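Local coordinates for protein inositol-3-phosphate synthase (PDB 1VKO) that belongs to the myo-inositol-1-phosphate synthase family and binds nicotinamide-adenine-dinucleotide in a Rossmann-type domain, at residues A[98-103]-A[150-155]; A[90-95]-A[447-452]; A[197-202]-A[218-223]. All coordinates share one frame; numbering follows the deposited sequence.

Interactions 1 and 2 adjoin: both draw on helix 87-100, their centres are about 10 Å apart, and Tyr449 of interaction 2 packs on interaction 1 through its CG, 3.9 Å from Pro151 CB. Interaction 1 lies at the surface, near the end of that helix; interaction 2 is buried, where the side chain of Thr91 is about 7 Å from a bound potassium ion and about 8 Å from NAD. Interaction 3 stands apart, its nearest atoms about 17 Å from those of interaction 2 and about 19 Å from those of interaction 1. It borders the adenine end of NAD. In sequence, interactions 1 and 3 follow one another, both between the two halves of interaction 2.

Interaction 1: residues A[98-103]-A[150-155]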
loop_
_atom_site.group_PDB
_atom_site.type_symbol
_atom_site.label_atom_id
_atom_site.label_comp_id
_atom_site.label_asym_id
_atom_site.label_seq_id
_atom_site.Cartn_x
_atom_site.Cartn_y
_atom_site.Cartn_z
ATOM N N ALA A 98 8.439 9.900 -33.256
ATOM C CA ALA A 98 9.368 10.308 -32.252
ATOM C C ALA A 98 10.573 9.408 -32.300
ATOM O O ALA A 98 11.697 9.891 -32.204
ATOM C CB ALA A 98 8.706 10.277 -30.902
ATOM N N ASN A 99 10.363 8.101 -32.460
ATOM C CA ASN A 99 11.511 7.177 -32.652
ATOM C C ASN A 99 12.246 7.299 -34.001
ATOM O O ASN A 99 13.454 7.110 -34.060
ATOM C CB ASN A 99 11.117 5.727 -32.402
ATOM C CG ASN A 99 10.990 5.415 -30.943
ATOM O OD1 ASN A 99 11.917 4.866 -30.323
ATOM N ND2 ASN A 99 9.839 5.760 -30.366
ATOM N N GLN A 100 11.523 7.602 -35.069
ATOM C CA GLN A 100 12.140 7.827 -36.385
ATOM C C GLN A 100 13.156 8.957 -36.338
ATOM O O GLN A 100 14.267 8.824 -36.859
ATOM C CB GLN A 100 11.075 8.158 -37.414
ATOM C CG GLN A 100 10.330 6.961 -37.988
ATOM C CD GLN A 100 9.112 7.372 -38.797
ATOM O OE1 GLN A 100 8.570 8.449 -38.592
ATOM N NE2 GLN A 100 8.646 6.487 -39.685
ATOM N N TYR A 101 12.798 10.054 -35.670
ATOM C CA TYR A 101 13.669 11.219 -35.563
ATOM C C TYR A 101 14.491 11.292 -34.294
ATOM O O TYR A 101 15.170 12.295 -34.056
ATOM C CB TYR A 101 12.837 12.480 -35.699
ATOM C CG TYR A 101 12.229 12.577 -37.071
ATOM C CD1 TYR A 101 10.988 12.016 -37.342
ATOM C CD2 TYR A 101 12.920 13.189 -38.114
ATOM C CE1 TYR A 101 10.435 12.082 -38.611
ATOM C CE2 TYR A 101 12.368 13.269 -39.398
ATOM C CZ TYR A 101 11.133 12.707 -39.631
ATOM O OH TYR A 101 10.582 12.776 -40.874
ATOM N N ALA A 102 14.421 10.248 -33.466
ATOM C CA ALA A 102 15.179 10.204 -32.221
ATOM C C ALA A 102 14.978 11.456 -31.356
ATOM O O ALA A 102 15.940 12.062 -30.862
ATOM C CB ALA A 102 16.647 9.987 -32.526
ATOM N N MET A 103 13.715 11.824 -31.144
ATOM C CA MET A 103 13.395 13.027 -30.379
ATOM C C MET A 103 13.731 12.896 -28.907
ATOM O O MET A 103 13.570 11.825 -28.301
ATOM C CB MET A 103 11.946 13.459 -30.585
ATOM C CG MET A 103 11.447 13.361 -32.042
ATOM S SD MET A 103 9.933 14.290 -32.352
ATOM C CE MET A 103 9.802 14.284 -34.122
ATOM N N SER A 150 9.986 -3.229 -37.741
ATOM C CA SER A 150 10.151 -2.260 -36.673
ATOM C C SER A 150 8.961 -1.358 -36.771
ATOM O O SER A 150 8.466 -1.132 -37.877
ATOM C CB SER A 150 11.393 -1.407 -36.917
ATOM O OG SER A 150 11.256 -0.122 -36.314
ATOM N N PRO A 151 8.503 -0.786 -35.666
ATOM C CA PRO A 151 7.340 0.101 -35.743
ATOM C C PRO A 151 7.636 1.311 -36.616
ATOM O O PRO A 151 6.712 2.001 -37.015
ATOM C CB PRO A 151 7.113 0.520 -34.290
ATOM C CG PRO A 151 7.719 -0.621 -33.480
ATOM C CD PRO A 151 8.995 -0.930 -34.279
ATOM N N ASN A 152 8.912 1.563 -36.902
ATOM C CA ASN A 152 9.271 2.642 -37.797
ATOM C C ASN A 152 8.823 2.349 -39.229
ATOM O O ASN A 152 8.664 3.269 -40.006
ATOM C CB ASN A 152 10.783 2.940 -37.736
ATOM C CG ASN A 152 11.245 3.335 -36.335
ATOM O OD1 ASN A 152 10.476 3.870 -35.516
ATOM N ND2 ASN A 152 12.504 3.067 -36.050
ATOM N N ASP A 153 8.580 1.072 -39.545
ATOM C CA ASP A 153 8.278 0.629 -40.909
ATOM C C ASP A 153 6.784 0.574 -41.146
ATOM O O ASP A 153 6.338 0.160 -42.242
ATOM C CB ASP A 153 8.800 -0.790 -41.145
ATOM C CG ASP A 153 10.285 -0.905 -40.998
ATOM O OD1 ASP A 153 11.001 -0.105 -41.655
ATOM O OD2 ASP A 153 10.819 -1.776 -40.265
ATOM N N LEU A 154 6.004 0.921 -40.115
ATOM C CA LEU A 154 4.538 0.855 -40.212
ATOM C C LEU A 154 4.007 2.170 -40.730
ATOM O O LEU A 154 4.351 3.226 -40.202
ATOM C CB LEU A 154 3.888 0.545 -38.858
ATOM C CG LEU A 154 4.124 -0.751 -38.051
ATOM C CD1 LEU A 154 3.466 -0.639 -36.645
ATOM C CD2 LEU A 154 3.630 -2.035 -38.770
ATOM N N ILE A 155 3.189 2.105 -41.774
ATOM C CA ILE A 155 2.468 3.276 -42.265
ATOM C C ILE A 155 1.082 3.276 -41.642
ATOM O O ILE A 155 0.337 2.302 -41.791
ATOM C CB ILE A 155 2.298 3.194 -43.812
ATOM C CG1 ILE A 155 3.635 3.373 -44.556
ATOM C CG2 ILE A 155 1.312 4.237 -44.275
ATOM C CD1 ILE A 155 4.294 2.063 -45.028
#
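Asn99 meets Asn152 through its aliphatic root: CB of Asn99 sits 3.7 Å from OD1 of Asn152, while its own amide turns elsewhere, ND2 donating to the carbonyls of Ser95 and Asn115. The Asn152 oxygen in turn is held by the hydroxyl of Tyr116. Gln100 makes the one hydrogen bond between the segments, from its NE2 to the backbone O of Asn152 (3.2 Å). The donor lies in the carbonyl plane, on a lone pair, but the bond is bent, with 140° at the hydrogen, and the acceptor is tilted 20° out of the Gln100 amide plane. Beyond CG the Gln100 chain runs extended (chi2 169°), which carries the amide past the Asn152 side chain, the two sliding by each other in opposite directions with CG of Gln100 4.0 Å from OD1 of Asn152. The setting is a Rossmann-type domain: helix 87-100 follows strand 77-82, and Asn152 belongs to a short 3-10 turn leading into strand 154-159, the parallel neighbour of that strand. Ser150, just before the 3-10 turn, forms an ST turn, its OG accepting from Asn152 N at 2.9 Å. At Ala102, whose phi is positive, helix 87-100 closes in a Schellman motif, with Met103 N bonded to Ala98 O at 3.0 Å. Met103 then buries its side chain against Leu180, Leu184 and Phe187 of helix 178-188.

Interaction 2: residues A[90-95]-A[447-452]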
loop_
_atom_site.group_PDB
_atom_site.type_symbol
_atom_site.label_atom_id
_atom_site.label_comp_id
_atom_site.label_asym_id
_atom_site.label_seq_id
_atom_site.Cartn_x
_atom_site.Cartn_y
_atom_site.Cartn_z
ATOM N N SER A 90 -3.312 8.321 -30.934
ATOM C CA SER A 90 -2.451 9.480 -31.241
ATOM C C SER A 90 -1.051 9.234 -30.666
ATOM O O SER A 90 -0.045 9.706 -31.184
ATOM C CB SER A 90 -3.043 10.764 -30.674
ATOM O OG SER A 90 -3.178 10.666 -29.258
ATOM N N THR A 91 -0.991 8.458 -29.593
ATOM C CA THR A 91 0.285 8.115 -28.988
ATOM C C THR A 91 1.063 7.105 -29.816
ATOM O O THR A 91 2.269 7.255 -29.975
ATOM C CB THR A 91 0.065 7.589 -27.554
ATOM O OG1 THR A 91 -0.405 8.668 -26.743
ATOM C CG2 THR A 91 1.388 7.195 -26.917
ATOM N N ALA A 92 0.373 6.062 -30.285
ATOM C CA ALA A 92 0.925 5.080 -31.186
ATOM C C ALA A 92 1.585 5.776 -32.361
ATOM O O ALA A 92 2.723 5.481 -32.693
ATOM C CB ALA A 92 -0.165 4.139 -31.667
ATOM N N VAL A 93 0.878 6.736 -32.959
ATOM C CA VAL A 93 1.393 7.476 -34.123
ATOM C C VAL A 93 2.547 8.381 -33.680
ATOM O O VAL A 93 3.620 8.355 -34.264
ATOM C CB VAL A 93 0.275 8.314 -34.836
ATOM C CG1 VAL A 93 0.796 9.022 -36.092
ATOM C CG2 VAL A 93 -0.892 7.463 -35.207
ATOM N N GLY A 94 2.321 9.160 -32.630
ATOM C CA GLY A 94 3.326 10.082 -32.116
ATOM C C GLY A 94 4.675 9.444 -31.871
ATOM O O GLY A 94 5.706 9.950 -32.327
ATOM N N SER A 95 4.666 8.325 -31.148
ATOM C CA SER A 95 5.880 7.615 -30.769
ATOM C C SER A 95 6.664 7.004 -31.924
ATOM O O SER A 95 7.903 6.899 -31.832
ATOM C CB SER A 95 5.573 6.536 -29.735
ATOM O OG SER A 95 4.893 7.081 -28.619
ATOM N N LEU A 447 1.802 -2.270 -27.347
ATOM C CA LEU A 447 1.048 -3.507 -27.579
ATOM C C LEU A 447 0.328 -3.430 -28.908
ATOM O O LEU A 447 0.069 -4.436 -29.565
ATOM C CB LEU A 447 0.034 -3.761 -26.456
ATOM C CG LEU A 447 0.397 -4.529 -25.176
ATOM C CD1 LEU A 447 1.688 -4.080 -24.545
ATOM C CD2 LEU A 447 -0.732 -4.419 -24.160
ATOM N N ILE A 448 -0.019 -2.225 -29.308
ATOM C CA ILE A 448 -0.559 -2.052 -30.614
ATOM C C ILE A 448 0.552 -2.375 -31.614
ATOM O O ILE A 448 0.290 -3.049 -32.605
ATOM C CB ILE A 448 -1.096 -0.649 -30.818
ATOM C CG1 ILE A 448 -2.423 -0.473 -30.057
ATOM C CG2 ILE A 448 -1.290 -0.396 -32.337
ATOM C CD1 ILE A 448 -2.865 0.948 -29.919
ATOM N N TYR A 449 1.794 -1.942 -31.351
ATOM C CA TYR A 449 2.869 -2.253 -32.291
ATOM C C TYR A 449 3.108 -3.752 -32.298
ATOM O O TYR A 449 3.297 -4.308 -33.349
ATOM C CB TYR A 449 4.191 -1.533 -32.021
ATOM C CG TYR A 449 4.137 -0.056 -31.845
ATOM C CD1 TYR A 449 3.315 0.741 -32.619
ATOM C CD2 TYR A 449 4.941 0.553 -30.891
ATOM C CE1 TYR A 449 3.298 2.132 -32.452
ATOM C CE2 TYR A 449 4.940 1.927 -30.712
ATOM C CZ TYR A 449 4.126 2.696 -31.490
ATOM O OH TYR A 449 4.085 4.033 -31.247
ATOM N N ASP A 450 3.038 -4.423 -31.148
ATOM C CA ASP A 450 3.292 -5.857 -31.143
ATOM C C ASP A 450 2.228 -6.659 -31.867
ATOM O O ASP A 450 2.551 -7.645 -32.571
ATOM C CB ASP A 450 3.432 -6.407 -29.739
ATOM C CG ASP A 450 4.628 -5.828 -28.979
ATOM O OD1 ASP A 450 5.713 -5.663 -29.593
ATOM O OD2 ASP A 450 4.570 -5.542 -27.750
ATOM N N LEU A 451 0.957 -6.292 -31.680
ATOM C CA LEU A 451 -0.123 -7.055 -32.334
ATOM C C LEU A 451 0.035 -6.952 -33.867
ATOM O O LEU A 451 0.032 -7.954 -34.592
ATOM C CB LEU A 451 -1.502 -6.581 -31.870
ATOM C CG LEU A 451 -1.909 -6.853 -30.412
ATOM C CD1 LEU A 451 -2.884 -5.778 -29.958
ATOM C CD2 LEU A 451 -2.509 -8.243 -30.214
ATOM N N ALA A 452 0.206 -5.737 -34.361
ATOM C CA ALA A 452 0.384 -5.559 -35.783
ATOM C C ALA A 452 1.564 -6.442 -36.221
ATOM O O ALA A 452 1.480 -7.149 -37.238
ATOM C CB ALA A 452 0.631 -4.080 -36.115
#
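Tyr449 reaches from helix 440-458 to helix 87-100 and donates its hydroxyl proton to the backbone O of Ala92, the polar link of the contact. The modelled separation of OH and O, 2.5 Å, is very short, so its exact value deserves reserve. The carbonyl oxygen lies at the edge of the phenol ring, in its plane. A second polar link stays within helix 87-100: Ser95 OG donates to Thr91 O at 3.0 Å, chi1 of -54° setting OG beside the backbone N, turned back toward the carbonyl one helical turn earlier. Thr91 O also accepts the helical bond from Ser95 N, and the two donors approach from opposite faces of its plane.

Apolar contact is slight: Ala92 CB lies 4.1 Å from Tyr449 CE1. At the ring edge Ser95 CB makes a van der Waals contact with Tyr449 OH, 3.3 Å away. The backbones keep well apart, as the helix axes approach no closer than 10.7 Å and cross at -80°; the long phenol side chain bridges that distance. Tyr116 meets the Tyr449 ring nearly at right angles, Ile448 packs on Leu79 of strand 77-82, and Phe425 of a second subunit touches Ser95. Helix 87-100 is the one that follows the first strand of the parallel Rossmann sheet.

If the bond is as modelled, the buried phenol gives its proton to a main-chain carbonyl, tying the helix after that strand to a helix some 350 residues on in the chain without any charged group.

Interaction 3: residues A[197-202]-A[218-223]; sequences IYYPDF and DNKLEH. With NAD (nicotinamide-adenine-dinucleotide), chain G.
Beside the adenine end of the NAD pocket, Tyr199 of the loop 197-202 joins His223 and Lys220 of helix 220-238. Ile197 supplies the link to the ligand: its backbone O accepts a weak hydrogen bond from N6A of NAD, 2.9 Å away.

Tyr199 and His223 come from opposite directions and share a hydrogen bond of 2.9 Å between Tyr199 OH and His223 ND1, each atom lying at the edge of the other's ring and in its plane. The rings meet rim to rim, their planes at 39°. The other imidazole nitrogen, NE2, is bonded to the O of Pro216, so both nitrogens are engaged and the rotation of the ring is fixed. Asn219 O sits over the centre of one imidazole face, 3.3 Å above it. Ile197 places CG2 over one face of the Tyr199 ring, toward its rim, and CD1 against His223 CB at 4.2 Å.

Lys220 crosses the Tyr199 side chain obliquely. Its CG lies 3.2 Å from Tyr199 OH; the extended chain beyond then runs past the ring, with CE 3.6 Å from Tyr199 CE2. Its NZ goes on to the carbonyls of Glu276 and Val279 and to a water at 2.8 Å; from that water only a weak bond continues to Asp201 OD2.

Asn219 is the N-cap of helix 220-238, OD1 accepting from Glu222 N and, weakly, from Leu221 N: a classic helix start, packed behind the loop whose Ile197 carbonyl meets the adenine in a dinucleotide-binding Rossmann fold.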
loop_
_atom_site.group_PDB
_atom_site.type_symbol
_atom_site.label_atom_id
_atom_site.label_comp_id
_atom_site.label_asym_id
_atom_site.label_seq_id
_atom_site.Cartn_x
_atom_site.Cartn_y
_atom_site.Cartn_z
ATOM N N ILE A 197 -18.065 5.261 -38.717
ATOM C CA ILE A 197 -19.424 4.811 -38.477
ATOM C C ILE A 197 -19.676 5.201 -37.041
ATOM O O ILE A 197 -18.836 4.942 -36.191
ATOM C CB ILE A 197 -19.454 3.287 -38.635
ATOM C CG1 ILE A 197 -18.988 2.904 -40.024
ATOM C CG2 ILE A 197 -20.840 2.703 -38.380
ATOM C CD1 ILE A 197 -18.766 1.425 -40.171
ATOM N N TYR A 198 -20.826 5.818 -36.758
ATOM C CA TYR A 198 -21.232 6.135 -35.389
ATOM C C TYR A 198 -22.638 5.606 -35.144
ATOM O O TYR A 198 -23.584 6.145 -35.689
ATOM C CB TYR A 198 -21.181 7.658 -35.202
ATOM C CG TYR A 198 -21.688 8.170 -33.857
ATOM C CD1 TYR A 198 -21.350 7.529 -32.673
ATOM C CD2 TYR A 198 -22.494 9.296 -33.776
ATOM C CE1 TYR A 198 -21.803 7.979 -31.463
ATOM C CE2 TYR A 198 -22.949 9.757 -32.554
ATOM C CZ TYR A 198 -22.591 9.096 -31.406
ATOM O OH TYR A 198 -23.030 9.511 -30.173
ATOM N N TYR A 199 -22.801 4.566 -34.326
ATOM C CA TYR A 199 -24.150 4.141 -33.937
ATOM C C TYR A 199 -24.323 4.405 -32.428
ATOM O O TYR A 199 -23.897 3.587 -31.600
ATOM C CB TYR A 199 -24.420 2.661 -34.285
ATOM C CG TYR A 199 -24.220 2.257 -35.751
ATOM C CD1 TYR A 199 -24.318 3.183 -36.796
ATOM C CD2 TYR A 199 -23.972 0.936 -36.087
ATOM C CE1 TYR A 199 -24.145 2.799 -38.114
ATOM C CE2 TYR A 199 -23.781 0.551 -37.400
ATOM C CZ TYR A 199 -23.858 1.481 -38.413
ATOM O OH TYR A 199 -23.679 1.075 -39.735
ATOM N N PRO A 200 -24.932 5.535 -32.064
ATOM C CA PRO A 200 -24.858 6.049 -30.686
ATOM C C PRO A 200 -25.101 4.961 -29.629
ATOM O O PRO A 200 -24.434 4.911 -28.590
ATOM C CB PRO A 200 -25.978 7.081 -30.656
ATOM C CG PRO A 200 -26.057 7.574 -32.080
ATOM C CD PRO A 200 -25.777 6.382 -32.929
ATOM N N ASP A 201 -26.041 4.081 -29.940
ATOM C CA ASP A 201 -26.491 2.979 -29.088
ATOM C C ASP A 201 -25.459 1.885 -28.711
ATOM O O ASP A 201 -25.700 1.085 -27.764
ATOM C CB ASP A 201 -27.771 2.369 -29.711
ATOM C CG ASP A 201 -27.811 2.475 -31.297
ATOM O OD1 ASP A 201 -27.479 3.552 -31.889
ATOM O OD2 ASP A 201 -28.184 1.511 -32.033
ATOM N N PHE A 202 -24.313 1.838 -29.398
ATOM C CA PHE A 202 -23.256 0.854 -29.066
ATOM C C PHE A 202 -22.152 1.358 -28.129
ATOM O O PHE A 202 -21.329 0.556 -27.708
ATOM C CB PHE A 202 -22.649 0.174 -30.328
ATOM C CG PHE A 202 -23.576 -0.829 -31.005
ATOM C CD1 PHE A 202 -24.540 -0.411 -31.898
ATOM C CD2 PHE A 202 -23.490 -2.191 -30.729
ATOM C CE1 PHE A 202 -25.438 -1.316 -32.494
ATOM C CE2 PHE A 202 -24.362 -3.095 -31.343
ATOM C CZ PHE A 202 -25.325 -2.654 -32.220
ATOM N N ASP A 218 -28.104 5.828 -42.497
ATOM C CA ASP A 218 -28.324 4.681 -41.575
ATOM C C ASP A 218 -28.344 3.335 -42.279
ATOM O O ASP A 218 -28.782 2.348 -41.701
ATOM C CB ASP A 218 -29.655 4.818 -40.840
ATOM C CG ASP A 218 -29.797 6.159 -40.154
ATOM O OD1 ASP A 218 -28.988 6.454 -39.226
ATOM O OD2 ASP A 218 -30.697 6.976 -40.485
ATOM N N ASN A 219 -27.911 3.317 -43.536
ATOM C CA ASN A 219 -27.796 2.089 -44.303
ATOM C C ASN A 219 -26.421 1.512 -44.015
ATOM O O ASN A 219 -25.411 2.105 -44.410
ATOM C CB ASN A 219 -27.957 2.386 -45.804
ATOM C CG ASN A 219 -28.051 1.122 -46.672
ATOM O OD1 ASN A 219 -27.273 0.164 -46.522
ATOM N ND2 ASN A 219 -28.987 1.142 -47.621
ATOM N N LYS A 220 -26.407 0.368 -43.340
ATOM C CA LYS A 220 -25.185 -0.266 -42.845
ATOM C C LYS A 220 -24.366 -0.909 -43.954
ATOM O O LYS A 220 -23.139 -1.097 -43.804
ATOM C CB LYS A 220 -25.495 -1.313 -41.732
ATOM C CG LYS A 220 -26.227 -0.702 -40.543
ATOM C CD LYS A 220 -26.401 -1.609 -39.310
ATOM C CE LYS A 220 -27.068 -0.838 -38.157
ATOM N NZ LYS A 220 -27.031 -1.616 -36.869
ATOM N N LEU A 221 -25.037 -1.268 -45.049
ATOM C CA LEU A 221 -24.350 -1.836 -46.220
ATOM C C LEU A 221 -23.627 -0.749 -47.006
ATOM O O LEU A 221 -22.522 -0.975 -47.522
ATOM C CB LEU A 221 -25.300 -2.623 -47.135
ATOM C CG LEU A 221 -24.680 -3.137 -48.453
ATOM C CD1 LEU A 221 -23.714 -4.308 -48.199
ATOM C CD2 LEU A 221 -25.761 -3.547 -49.447
ATOM N N GLU A 222 -24.220 0.437 -47.091
ATOM C CA GLU A 222 -23.478 1.564 -47.635
ATOM C C GLU A 222 -22.295 1.881 -46.751
ATOM O O GLU A 222 -21.214 2.149 -47.255
ATOM C CB GLU A 222 -24.344 2.776 -47.747
ATOM C CG GLU A 222 -25.304 2.745 -48.914
ATOM C CD GLU A 222 -25.491 4.131 -49.479
ATOM O OE1 GLU A 222 -25.750 5.046 -48.650
ATOM O OE2 GLU A 222 -25.345 4.296 -50.723
ATOM N N HIS A 223 -22.476 1.780 -45.426
ATOM C CA HIS A 223 -21.356 1.955 -44.506
ATOM C C HIS A 223 -20.256 0.953 -44.756
ATOM O O HIS A 223 -19.088 1.336 -44.856
ATOM C CB HIS A 223 -21.801 1.967 -43.060
ATOM C CG HIS A 223 -22.645 3.152 -42.728
ATOM N ND1 HIS A 223 -23.603 3.138 -41.737
ATOM C CD2 HIS A 223 -22.700 4.382 -43.289
ATOM C CE1 HIS A 223 -24.219 4.307 -41.706
ATOM N NE2 HIS A 223 -23.689 5.080 -42.637
HETATM P PA NAD G . -9.856 7.147 -26.058
HETATM O O1A NAD G . -11.157 7.715 -25.746
HETATM O O2A NAD G . -8.822 8.158 -25.780
HETATM O O5B NAD G . -9.900 6.667 -27.569
HETATM C C5B NAD G . -11.121 6.386 -28.186
HETATM C C4B NAD G . -11.153 7.148 -29.497
HETATM O O4B NAD G . -11.965 6.435 -30.403
HETATM C C3B NAD G . -11.763 8.513 -29.353
HETATM O O3B NAD G . -11.029 9.320 -30.261
HETATM C C2B NAD G . -13.151 8.409 -29.918
HETATM O O2B NAD G . -13.313 9.589 -30.702
HETATM C C1B NAD G . -13.016 7.227 -30.873
HETATM N N9A NAD G . -14.215 6.432 -31.242
HETATM C C8A NAD G . -15.292 6.063 -30.494
HETATM N N7A NAD G . -16.136 5.361 -31.283
HETATM C C5A NAD G . -15.643 5.262 -32.531
HETATM C C6A NAD G . -16.111 4.691 -33.728
HETATM N N6A NAD G . -17.311 4.100 -33.849
HETATM N N1A NAD G . -15.340 4.806 -34.856
HETATM C C2A NAD G . -14.158 5.488 -34.828
HETATM N N3A NAD G . -13.747 6.067 -33.671
HETATM C C4A NAD G . -14.452 5.961 -32.525
HETATM O O3 NAD G . -9.583 5.770 -25.247
HETATM P PN NAD G . -8.155 5.070 -25.322
HETATM O O1N NAD G . -7.525 5.498 -26.599
HETATM O O2N NAD G . -7.466 5.341 -24.058
HETATM O O5D NAD G . -8.446 3.489 -25.541
HETATM C C5D NAD G . -9.375 3.048 -26.516
HETATM C C4D NAD G . -9.933 1.634 -26.265
HETATM O O4D NAD G . -8.890 0.742 -25.955
HETATM C C3D NAD G . -10.936 1.551 -25.109
HETATM O O3D NAD G . -11.974 0.688 -25.480
HETATM C C2D NAD G . -10.175 0.807 -24.041
HETATM O O2D NAD G . -10.963 -0.001 -23.182
HETATM C C1D NAD G . -9.291 -0.076 -24.878
HETATM N N1N NAD G . -8.233 -0.531 -23.983
HETATM C C2N NAD G . -7.379 0.370 -23.428
HETATM C C3N NAD G . -6.407 -0.082 -22.564
HETATM C C7N NAD G . -5.292 0.856 -22.298
HETATM O O7N NAD G . -5.430 2.140 -22.879
HETATM N N7N NAD G . -4.238 0.459 -21.574
HETATM C C4N NAD G . -6.277 -1.452 -22.266
HETATM C C5N NAD G . -7.164 -2.345 -22.825
HETATM C C6N NAD G . -8.162 -1.871 -23.690
HETATM O O HOH W 1 -27.999 0.454 -35.214
#